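Local coordinates for membrane lipoprotein family protein (Aeropyrum pernix, PDB 4PEV) that probably serves as the solute-binding protein of an ABC transporter, holding adenosine between its two lobes, probably for delivery to the membrane permease, at residues I53-L58 and L114-G119; L75-A80 and V303-A308; R200-Y205 and S406-L411; V209-Q214 and G414-A419. One frame throughout, in Å; residues are numbered along the deposited sequence.

Contact 1. Residues I53-L58 and L114-G119; sequences ISVLVL and LIVLVG
Leu58 lies beside Leu117 and Ile115 on the face of the sheet covered by helix 99-108, and its side chain packs against its strand neighbour from root to tip. Its CB sits 3.5 Å from Val116 O and 3.7 Å from Leu117 CD2. The next atom out, CG, stays over that same Leu117 methyl. Beyond the fork, Leu58 CD2 reaches Leu117 CD2 at 3.7 Å and Ile115 CG2 at 4.0 Å. Leu117 meets this branch because its CG stands anti to the carbonyl carbon (chi1 -60°), which brings CD2 across toward the other strand. The strands, 54-58 and 114-118, are parallel neighbours in the first lobe's sheet, with strand 87-91 on the far side of 54-58. This is the doubly wound alpha/beta architecture of type I periplasmic binding proteins, in which helices cover both faces. Four backbone bonds join the pair. Leu56 uses its N toward Leu114 O and its O toward the N of Val116 (2.7 Å, 173° at the hydrogen); Leu58 repeats the pattern with Val116 O and the N of Val118. On the opposite face stand the valines, whose branching at CB suits an extended backbone. Val55 CG1 leans over to Val116 CG2, and two residues further on Val57 CG1 meets Val118 CG2, each at 3.8 Å. Val57 also lies on Ala77 of helix 69-84, while Val118, at the strand's C-terminal end, touches Asn70, an adenosine-binding residue.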
# COMPACT_ATOMS: atom_id res chain seq x y z
N ILE C 53 -19.42 -21.74 7.80
CA ILE C 53 -18.37 -21.01 8.49
C ILE C 53 -18.57 -19.49 8.41
O ILE C 53 -18.96 -18.93 7.38
CB ILE C 53 -16.99 -21.48 7.99
CG1 ILE C 53 -16.61 -22.75 8.75
CG2 ILE C 53 -15.89 -20.42 8.18
CD1 ILE C 53 -15.47 -23.51 8.13
N SER C 54 -18.25 -18.82 9.51
CA SER C 54 -18.67 -17.46 9.75
C SER C 54 -17.46 -16.59 10.06
O SER C 54 -16.65 -16.93 10.93
CB SER C 54 -19.62 -17.49 10.93
OG SER C 54 -19.93 -16.19 11.36
N VAL C 55 -17.32 -15.47 9.35
CA VAL C 55 -16.14 -14.62 9.47
C VAL C 55 -16.56 -13.18 9.69
O VAL C 55 -17.54 -12.71 9.11
CB VAL C 55 -15.23 -14.70 8.23
CG1 VAL C 55 -14.01 -13.81 8.38
CG2 VAL C 55 -14.76 -16.12 7.97
N LEU C 56 -15.82 -12.50 10.56
CA LEU C 56 -16.00 -11.08 10.80
C LEU C 56 -14.78 -10.38 10.27
O LEU C 56 -13.65 -10.73 10.64
CB LEU C 56 -16.16 -10.78 12.29
CG LEU C 56 -16.40 -9.31 12.65
CD1 LEU C 56 -17.73 -8.79 12.11
CD2 LEU C 56 -16.35 -9.15 14.15
N VAL C 57 -15.00 -9.40 9.40
CA VAL C 57 -13.93 -8.55 8.90
C VAL C 57 -14.13 -7.21 9.54
O VAL C 57 -15.18 -6.57 9.39
CB VAL C 57 -13.95 -8.39 7.39
CG1 VAL C 57 -12.82 -7.44 6.95
CG2 VAL C 57 -13.81 -9.75 6.71
N LEU C 58 -13.09 -6.78 10.24
CA LEU C 58 -13.20 -5.71 11.19
C LEU C 58 -12.19 -4.67 10.74
O LEU C 58 -10.98 -4.85 10.88
CB LEU C 58 -12.93 -6.28 12.58
CG LEU C 58 -13.43 -5.64 13.88
CD1 LEU C 58 -14.71 -4.84 13.74
CD2 LEU C 58 -13.59 -6.71 14.94
N LEU C 114 -13.60 -17.10 12.68
CA LEU C 114 -12.41 -16.26 12.51
C LEU C 114 -12.81 -14.78 12.61
O LEU C 114 -13.87 -14.37 12.09
CB LEU C 114 -11.75 -16.53 11.14
CG LEU C 114 -10.44 -15.82 10.78
CD1 LEU C 114 -9.28 -16.26 11.67
CD2 LEU C 114 -10.10 -16.08 9.32
N ILE C 115 -11.97 -14.01 13.28
CA ILE C 115 -12.11 -12.57 13.27
C ILE C 115 -10.90 -12.03 12.53
O ILE C 115 -9.76 -12.30 12.91
CB ILE C 115 -12.23 -11.99 14.70
CG1 ILE C 115 -13.51 -12.50 15.36
CG2 ILE C 115 -12.24 -10.46 14.66
CD1 ILE C 115 -13.68 -12.06 16.80
N VAL C 116 -11.16 -11.31 11.44
CA VAL C 116 -10.12 -10.75 10.61
C VAL C 116 -9.97 -9.27 10.92
O VAL C 116 -10.93 -8.51 10.84
CB VAL C 116 -10.43 -10.92 9.11
CG1 VAL C 116 -9.36 -10.25 8.26
CG2 VAL C 116 -10.52 -12.39 8.77
N LEU C 117 -8.75 -8.87 11.26
CA LEU C 117 -8.51 -7.51 11.74
C LEU C 117 -7.64 -6.76 10.75
O LEU C 117 -6.45 -7.04 10.59
CB LEU C 117 -7.87 -7.57 13.13
CG LEU C 117 -8.73 -8.27 14.19
CD1 LEU C 117 -7.93 -8.50 15.45
CD2 LEU C 117 -10.00 -7.48 14.49
N VAL C 118 -8.25 -5.78 10.09
CA VAL C 118 -7.63 -5.11 8.93
C VAL C 118 -7.00 -3.78 9.33
O VAL C 118 -7.65 -2.73 9.28
CB VAL C 118 -8.66 -4.89 7.79
CG1 VAL C 118 -8.04 -4.15 6.61
CG2 VAL C 118 -9.20 -6.22 7.30
N GLY C 119 -5.73 -3.83 9.70
CA GLY C 119 -4.96 -2.63 9.92
C GLY C 119 -4.13 -2.69 11.18
O GLY C 119 -4.51 -3.33 12.17

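Contact 2. Residues L75-A80 and V303-A308; sequences LGADRA and VAVYTA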
# COMPACT_ATOMS: atom_id res chain seq x y z
N LEU C 75 -12.12 -7.69 -0.99
CA LEU C 75 -12.04 -8.52 -2.17
C LEU C 75 -11.68 -9.95 -1.81
O LEU C 75 -12.28 -10.89 -2.32
CB LEU C 75 -10.99 -7.98 -3.13
CG LEU C 75 -11.25 -8.33 -4.58
CD1 LEU C 75 -12.24 -7.33 -5.13
CD2 LEU C 75 -9.96 -8.30 -5.38
N GLY C 76 -10.70 -10.11 -0.92
CA GLY C 76 -10.28 -11.43 -0.44
C GLY C 76 -11.39 -12.13 0.33
O GLY C 76 -11.60 -13.33 0.21
N ALA C 77 -12.10 -11.36 1.13
CA ALA C 77 -13.25 -11.85 1.83
C ALA C 77 -14.39 -12.18 0.88
O ALA C 77 -15.08 -13.16 1.09
CB ALA C 77 -13.70 -10.83 2.86
N ASP C 78 -14.60 -11.35 -0.14
CA ASP C 78 -15.69 -11.57 -1.11
C ASP C 78 -15.42 -12.84 -1.92
O ASP C 78 -16.34 -13.62 -2.19
CB ASP C 78 -15.88 -10.36 -2.05
CG ASP C 78 -16.56 -9.12 -1.35
OD1 ASP C 78 -17.37 -9.30 -0.41
OD2 ASP C 78 -16.28 -7.95 -1.77
N ARG C 79 -14.16 -13.06 -2.28
CA ARG C 79 -13.75 -14.27 -3.00
C ARG C 79 -13.97 -15.53 -2.14
O ARG C 79 -14.38 -16.57 -2.65
CB ARG C 79 -12.27 -14.17 -3.42
CG ARG C 79 -11.85 -14.98 -4.63
CD ARG C 79 -10.32 -15.14 -4.70
NE ARG C 79 -9.58 -13.88 -4.46
CZ ARG C 79 -8.28 -13.78 -4.11
NH1 ARG C 79 -7.49 -14.86 -3.94
NH2 ARG C 79 -7.76 -12.57 -3.92
N ALA C 80 -13.72 -15.44 -0.84
CA ALA C 80 -13.93 -16.57 0.06
C ALA C 80 -15.41 -16.89 0.28
O ALA C 80 -15.79 -18.05 0.33
CB ALA C 80 -13.26 -16.29 1.39
N VAL C 303 -5.15 -11.62 -0.70
CA VAL C 303 -4.62 -12.96 -0.57
C VAL C 303 -4.42 -13.29 0.90
O VAL C 303 -4.72 -14.39 1.32
CB VAL C 303 -3.32 -13.15 -1.38
CG1 VAL C 303 -2.69 -14.51 -1.12
CG2 VAL C 303 -3.61 -12.98 -2.87
N ALA C 304 -3.92 -12.35 1.69
CA ALA C 304 -3.84 -12.55 3.14
C ALA C 304 -5.19 -13.01 3.68
O ALA C 304 -5.31 -14.12 4.19
CB ALA C 304 -3.40 -11.28 3.86
N VAL C 305 -6.20 -12.15 3.51
CA VAL C 305 -7.55 -12.40 4.03
C VAL C 305 -8.09 -13.72 3.53
O VAL C 305 -8.65 -14.50 4.30
CB VAL C 305 -8.55 -11.29 3.62
CG1 VAL C 305 -9.99 -11.69 3.92
CG2 VAL C 305 -8.22 -9.98 4.31
N TYR C 306 -7.93 -13.97 2.23
CA TYR C 306 -8.42 -15.20 1.61
C TYR C 306 -7.69 -16.46 2.13
O TYR C 306 -8.32 -17.49 2.37
CB TYR C 306 -8.30 -15.12 0.07
CG TYR C 306 -8.79 -16.38 -0.60
CD1 TYR C 306 -10.13 -16.54 -0.86
CD2 TYR C 306 -7.93 -17.42 -0.91
CE1 TYR C 306 -10.61 -17.70 -1.44
CE2 TYR C 306 -8.39 -18.58 -1.49
CZ TYR C 306 -9.73 -18.71 -1.75
OH TYR C 306 -10.24 -19.84 -2.33
N THR C 307 -6.37 -16.37 2.29
CA THR C 307 -5.58 -17.46 2.83
C THR C 307 -5.98 -17.74 4.28
O THR C 307 -6.23 -18.88 4.65
CB THR C 307 -4.08 -17.14 2.73
OG1 THR C 307 -3.70 -17.14 1.34
CG2 THR C 307 -3.22 -18.14 3.48
N ALA C 308 -6.06 -16.71 5.10
CA ALA C 308 -6.47 -16.89 6.50
C ALA C 308 -7.86 -17.53 6.67
O ALA C 308 -8.10 -18.28 7.62
CB ALA C 308 -6.41 -15.57 7.24
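The helix layer on one face of the first lobe's parallel sheet brings helices 69-84 and 301-313 together where Gly76 meets Val305 and Tyr306. The short helical segments run in the same general direction with axes only 7.4 Å apart, and Gly76 CA comes within 4.7 Å of Tyr306 CA. Glycine fits such a close approach, since it puts no side chain between the backbones. Val305 CG1 packs beside it, 3.5 Å from Ala77 N; the single methyl of Ala77 lets the helices lie close while still touching Val305 CG1. Ala77 faces the sheet as well, touching Val88 and Phe90. The chain arrives here by two routes: helix 69-84 belongs to the first beta-alpha-beta crossover, whereas helix 301-313 returns from the second lobe to pack on the first. At the outer side the tyrosine ring turns its edge to helix 69-84, with Gly76 O and Ala80 N near the ring plane. Ala80 CB is 3.9 Å from Tyr306 CD1. Arg79 NH1 lies over one face of the ring. The arginine chain bends at chi3 (-46°), bringing NH1 to 3.9 Å from Tyr306 CG, and the guanidinium lies 22° from parallel to the ring. The cation-pi contact is off-centre: Arg79 CZ stands 4.9 Å from the Tyr306 ring centroid, 28° off the normal. Asp302 takes Arg79 NH2 in a salt bridge, which helps fix the guanidinium in place over the tyrosine.

Contact 3. Residues R200-Y205 and S406-L411; sequences RFHIGY and SIIEEL
The His202 imidazole takes the terminal methyl of Ile408 squarely over one face: CD1 stands 3.8 Å from the ring centroid and 3° off its normal, a CH-pi contact. Trp224 of strand 222-226 stacks with the same ring, and ND1 is hydrogen-bonded to Tyr404 OH, just ahead of segment 406-411. The methyl reaches the ring centre because both torsions of Ile408 are near -60° (chi2 -55°), folding CG1 and CD1 back over the imidazole. Ile408 CD1 also lies 3.9 Å from Ile203 CG1, and is thus shared by two neighbouring residues of helix 196-214. Ile203 in turn meets Ile407 at about a right angle, its CG1 3.9 Å from Ile407 CG2 and its CD1 at the same distance from Ile407 CD1. One turn further, Leu411 CD1 approaches Ile203 O at 3.6 Å. Segments 200-205 and 406-411 run nearly parallel, their axes 10.2 Å apart, a spacing that branched aliphatic chains fill well. Helix 401-412 thereby covers the second lobe's helix 196-214 on a side away from Phe201, which touches adenosine. No hydrogen bond crosses between the segments, so dispersion and burial of apolar surface hold them together, while the bond between Tyr404 OH and His202 ND1 helps fix the rotation of the ring against the methyl.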
# COMPACT_ATOMS: atom_id res chain seq x y z
N ARG C 200 8.03 1.61 6.83
CA ARG C 200 8.62 0.74 5.83
C ARG C 200 8.47 1.28 4.41
O ARG C 200 9.40 1.17 3.60
CB ARG C 200 8.04 -0.67 5.93
CG ARG C 200 8.36 -1.32 7.26
CD ARG C 200 8.17 -2.83 7.25
NE ARG C 200 6.80 -3.23 7.55
CZ ARG C 200 6.23 -3.09 8.74
NH1 ARG C 200 6.91 -2.55 9.75
NH2 ARG C 200 4.97 -3.49 8.92
N PHE C 201 7.30 1.86 4.11
CA PHE C 201 7.09 2.52 2.82
C PHE C 201 8.11 3.64 2.68
O PHE C 201 8.85 3.67 1.71
CB PHE C 201 5.66 3.11 2.67
CG PHE C 201 4.62 2.11 2.24
CD1 PHE C 201 4.56 1.65 0.94
CD2 PHE C 201 3.66 1.64 3.14
CE1 PHE C 201 3.59 0.74 0.54
CE2 PHE C 201 2.69 0.73 2.75
CZ PHE C 201 2.65 0.28 1.44
N HIS C 202 8.13 4.54 3.66
CA HIS C 202 9.00 5.71 3.61
C HIS C 202 10.43 5.28 3.36
O HIS C 202 11.03 5.67 2.36
CB HIS C 202 8.92 6.52 4.90
CG HIS C 202 9.64 7.83 4.82
ND1 HIS C 202 9.70 8.70 5.89
CD2 HIS C 202 10.33 8.42 3.81
CE1 HIS C 202 10.39 9.77 5.54
NE2 HIS C 202 10.79 9.63 4.29
N ILE C 203 10.96 4.44 4.23
CA ILE C 203 12.33 3.95 4.08
C ILE C 203 12.58 3.36 2.69
O ILE C 203 13.61 3.63 2.10
CB ILE C 203 12.64 2.88 5.14
CG1 ILE C 203 12.89 3.55 6.49
CG2 ILE C 203 13.84 2.02 4.73
CD1 ILE C 203 12.92 2.57 7.64
N GLY C 204 11.66 2.55 2.19
CA GLY C 204 11.87 1.90 0.90
C GLY C 204 11.81 2.88 -0.25
O GLY C 204 12.53 2.74 -1.24
N TYR C 205 10.96 3.89 -0.12
CA TYR C 205 10.74 4.85 -1.18
C TYR C 205 11.96 5.75 -1.31
O TYR C 205 12.43 5.97 -2.42
CB TYR C 205 9.47 5.66 -0.89
CG TYR C 205 9.05 6.63 -1.98
CD1 TYR C 205 8.85 6.21 -3.30
CD2 TYR C 205 8.82 7.98 -1.68
CE1 TYR C 205 8.45 7.10 -4.29
CE2 TYR C 205 8.41 8.87 -2.67
CZ TYR C 205 8.23 8.43 -3.97
OH TYR C 205 7.84 9.32 -4.93
N SER C 406 16.32 7.82 12.29
CA SER C 406 17.74 7.94 11.97
C SER C 406 18.12 7.15 10.71
O SER C 406 19.09 7.50 10.05
CB SER C 406 18.62 7.58 13.17
OG SER C 406 18.20 6.36 13.75
N ILE C 407 17.38 6.11 10.35
CA ILE C 407 17.55 5.52 9.02
C ILE C 407 17.29 6.56 7.91
O ILE C 407 18.00 6.58 6.90
CB ILE C 407 16.65 4.29 8.80
CG1 ILE C 407 17.12 3.12 9.69
CG2 ILE C 407 16.66 3.86 7.33
CD1 ILE C 407 16.24 1.88 9.65
N ILE C 408 16.31 7.42 8.10
CA ILE C 408 16.03 8.48 7.15
C ILE C 408 17.16 9.53 7.08
O ILE C 408 17.54 9.93 5.97
CB ILE C 408 14.68 9.18 7.45
CG1 ILE C 408 13.53 8.16 7.39
CG2 ILE C 408 14.43 10.36 6.51
CD1 ILE C 408 13.45 7.38 6.09
N GLU C 409 17.68 9.98 8.23
CA GLU C 409 18.86 10.88 8.26
C GLU C 409 19.98 10.33 7.38
O GLU C 409 20.62 11.07 6.61
CB GLU C 409 19.42 11.02 9.68
CG GLU C 409 18.77 12.08 10.57
CD GLU C 409 19.17 11.96 12.05
OE1 GLU C 409 20.38 11.77 12.37
OE2 GLU C 409 18.27 12.05 12.92
N GLU C 410 20.20 9.02 7.50
CA GLU C 410 21.27 8.32 6.83
C GLU C 410 21.02 8.17 5.34
O GLU C 410 21.92 8.38 4.54
CB GLU C 410 21.47 6.92 7.45
CG GLU C 410 21.96 6.92 8.90
CD GLU C 410 23.23 7.72 9.09
OE1 GLU C 410 24.17 7.60 8.26
OE2 GLU C 410 23.30 8.48 10.09
N LEU C 411 19.80 7.79 4.97
CA LEU C 411 19.40 7.74 3.56
C LEU C 411 19.40 9.12 2.90
O LEU C 411 19.85 9.26 1.77
CB LEU C 411 18.02 7.11 3.41
CG LEU C 411 17.96 5.62 3.71
CD1 LEU C 411 16.56 5.09 3.47
CD2 LEU C 411 18.95 4.85 2.86

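Contact 4. Residues V209-Q214 and G414-A419; sequences VQYYNQ and GNLEAA
Leu416 pushes its forked end against helix 196-214, and this is the closely packed part of the contact. Leucine suits the place because its two branches reach Gln210 and Tyr211 at once. Its CD2 rests on Gln210 CB, while Leu416 CD1 lies 4.0 Å from Tyr211 CA and 4.2 Å from Tyr211 CD2, crossing that side chain at about a right angle. Gln214 slides past the leucine in the opposite direction, extended beyond CG. Its length carries NE2 to Gly414 O, to which it donates a 2.7 Å hydrogen bond, well bent at the hydrogen (141°) though close to the glutamine's amide plane. Gly414 ends helix 401-412 in a Schellman motif, and glycine readily adopts the positive phi (80°) required there. By contrast, the Gln214 side is the solvent side: that residue is exposed, joined by one hydrogen bond and a glancing contact with Leu416. Both ends of the Gln210 amide have partners: OE1 receives Asn213 ND2 and NE2 bonds Leu411 O. Beyond the leucine, Tyr211 extends between helices 159-181 and 375-389 to bond Glu383, while the 3-10 turn 416-419 runs back along helix 196-214, setting Ala419 on Ile203 and Tyr207.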
# COMPACT_ATOMS: atom_id res chain seq x y z
N VAL C 209 14.87 6.05 -4.34
CA VAL C 209 15.20 7.31 -5.01
C VAL C 209 16.71 7.55 -4.95
O VAL C 209 17.30 7.96 -5.95
CB VAL C 209 14.47 8.53 -4.38
CG1 VAL C 209 15.08 9.85 -4.85
CG2 VAL C 209 12.98 8.48 -4.69
N GLN C 210 17.31 7.32 -3.78
CA GLN C 210 18.75 7.52 -3.62
C GLN C 210 19.51 6.50 -4.43
O GLN C 210 20.58 6.82 -4.95
CB GLN C 210 19.16 7.39 -2.16
CG GLN C 210 18.61 8.47 -1.25
CD GLN C 210 19.16 9.84 -1.59
OE1 GLN C 210 18.91 10.34 -2.68
NE2 GLN C 210 19.90 10.43 -0.67
N TYR C 211 18.97 5.29 -4.54
CA TYR C 211 19.57 4.24 -5.34
C TYR C 211 19.67 4.74 -6.77
O TYR C 211 20.75 4.75 -7.35
CB TYR C 211 18.72 2.98 -5.25
CG TYR C 211 19.30 1.71 -5.85
CD1 TYR C 211 19.12 1.41 -7.20
CD2 TYR C 211 19.98 0.79 -5.06
CE1 TYR C 211 19.62 0.24 -7.74
CE2 TYR C 211 20.48 -0.39 -5.59
CZ TYR C 211 20.29 -0.66 -6.94
OH TYR C 211 20.79 -1.82 -7.50
N TYR C 212 18.55 5.19 -7.30
CA TYR C 212 18.49 5.76 -8.64
C TYR C 212 19.51 6.88 -8.80
O TYR C 212 20.34 6.82 -9.67
CB TYR C 212 17.10 6.28 -8.94
CG TYR C 212 16.96 6.81 -10.33
CD1 TYR C 212 16.72 5.96 -11.39
CD2 TYR C 212 17.10 8.16 -10.58
CE1 TYR C 212 16.60 6.45 -12.67
CE2 TYR C 212 16.98 8.66 -11.87
CZ TYR C 212 16.73 7.80 -12.91
OH TYR C 212 16.61 8.31 -14.18
N ASN C 213 19.43 7.88 -7.92
CA ASN C 213 20.40 8.98 -7.90
C ASN C 213 21.86 8.58 -7.94
O ASN C 213 22.62 9.12 -8.75
CB ASN C 213 20.18 9.84 -6.66
CG ASN C 213 18.97 10.72 -6.79
OD1 ASN C 213 18.51 11.02 -7.88
ND2 ASN C 213 18.46 11.17 -5.66
N GLN C 214 22.25 7.65 -7.06
CA GLN C 214 23.64 7.16 -7.03
C GLN C 214 24.01 6.36 -8.26
O GLN C 214 25.08 6.58 -8.82
CB GLN C 214 23.90 6.33 -5.78
CG GLN C 214 24.07 7.20 -4.55
CD GLN C 214 24.34 6.41 -3.29
OE1 GLN C 214 24.64 5.21 -3.34
NE2 GLN C 214 24.23 7.07 -2.13
N GLY C 414 22.74 9.80 1.74
CA GLY C 414 23.32 8.93 0.72
C GLY C 414 24.00 7.69 1.26
O GLY C 414 24.65 6.94 0.51
N ASN C 415 23.83 7.44 2.56
CA ASN C 415 24.32 6.22 3.17
C ASN C 415 23.23 5.11 3.11
O ASN C 415 22.53 4.84 4.09
CB ASN C 415 24.79 6.55 4.60
CG ASN C 415 25.13 5.32 5.42
OD1 ASN C 415 25.38 4.23 4.88
ND2 ASN C 415 25.10 5.48 6.74
N LEU C 416 23.10 4.47 1.94
CA LEU C 416 22.04 3.48 1.71
C LEU C 416 22.14 2.24 2.58
O LEU C 416 21.13 1.62 2.87
CB LEU C 416 22.03 2.99 0.27
CG LEU C 416 21.99 3.99 -0.88
CD1 LEU C 416 21.76 3.24 -2.19
CD2 LEU C 416 20.93 5.05 -0.65
N GLU C 417 23.35 1.86 2.97
CA GLU C 417 23.54 0.59 3.69
C GLU C 417 22.90 0.58 5.09
O GLU C 417 22.71 -0.48 5.68
CB GLU C 417 25.04 0.22 3.76
CG GLU C 417 25.66 -0.14 2.40
CD GLU C 417 27.19 -0.14 2.41
OE1 GLU C 417 27.80 0.09 1.33
OE2 GLU C 417 27.81 -0.35 3.48
N ALA C 418 22.54 1.77 5.59
CA ALA C 418 21.83 1.93 6.88
C ALA C 418 20.49 1.20 6.91
O ALA C 418 20.08 0.72 7.96
CB ALA C 418 21.62 3.40 7.20
N ALA C 419 19.82 1.13 5.76
CA ALA C 419 18.51 0.48 5.64
C ALA C 419 18.56 -1.05 5.59
O ALA C 419 17.53 -1.70 5.76
CB ALA C 419 17.79 1.01 4.40

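Contacts 1 and 2 lie in the first lobe, contacts 3 and 4 in the second, on opposite sides of the chain's centre. Contact 1 is sheet core, joined by backbone bonds and aliphatic chains; contact 2 lies in the helix layer packed on the valine face of that sheet, touching it through Val116 with Val305, and turns charged and aromatic toward its outer side. Contacts 3 and 4 share helix 196-214 and pair it with consecutive parts of the C-terminal tail. Contact 3 is buried and holds by apolar packing on an imidazole, whereas contact 4, at the surface, adds a side-chain amide hydrogen bond. Among the links between them is a probable hydrogen bond of Glu410 with Asn415.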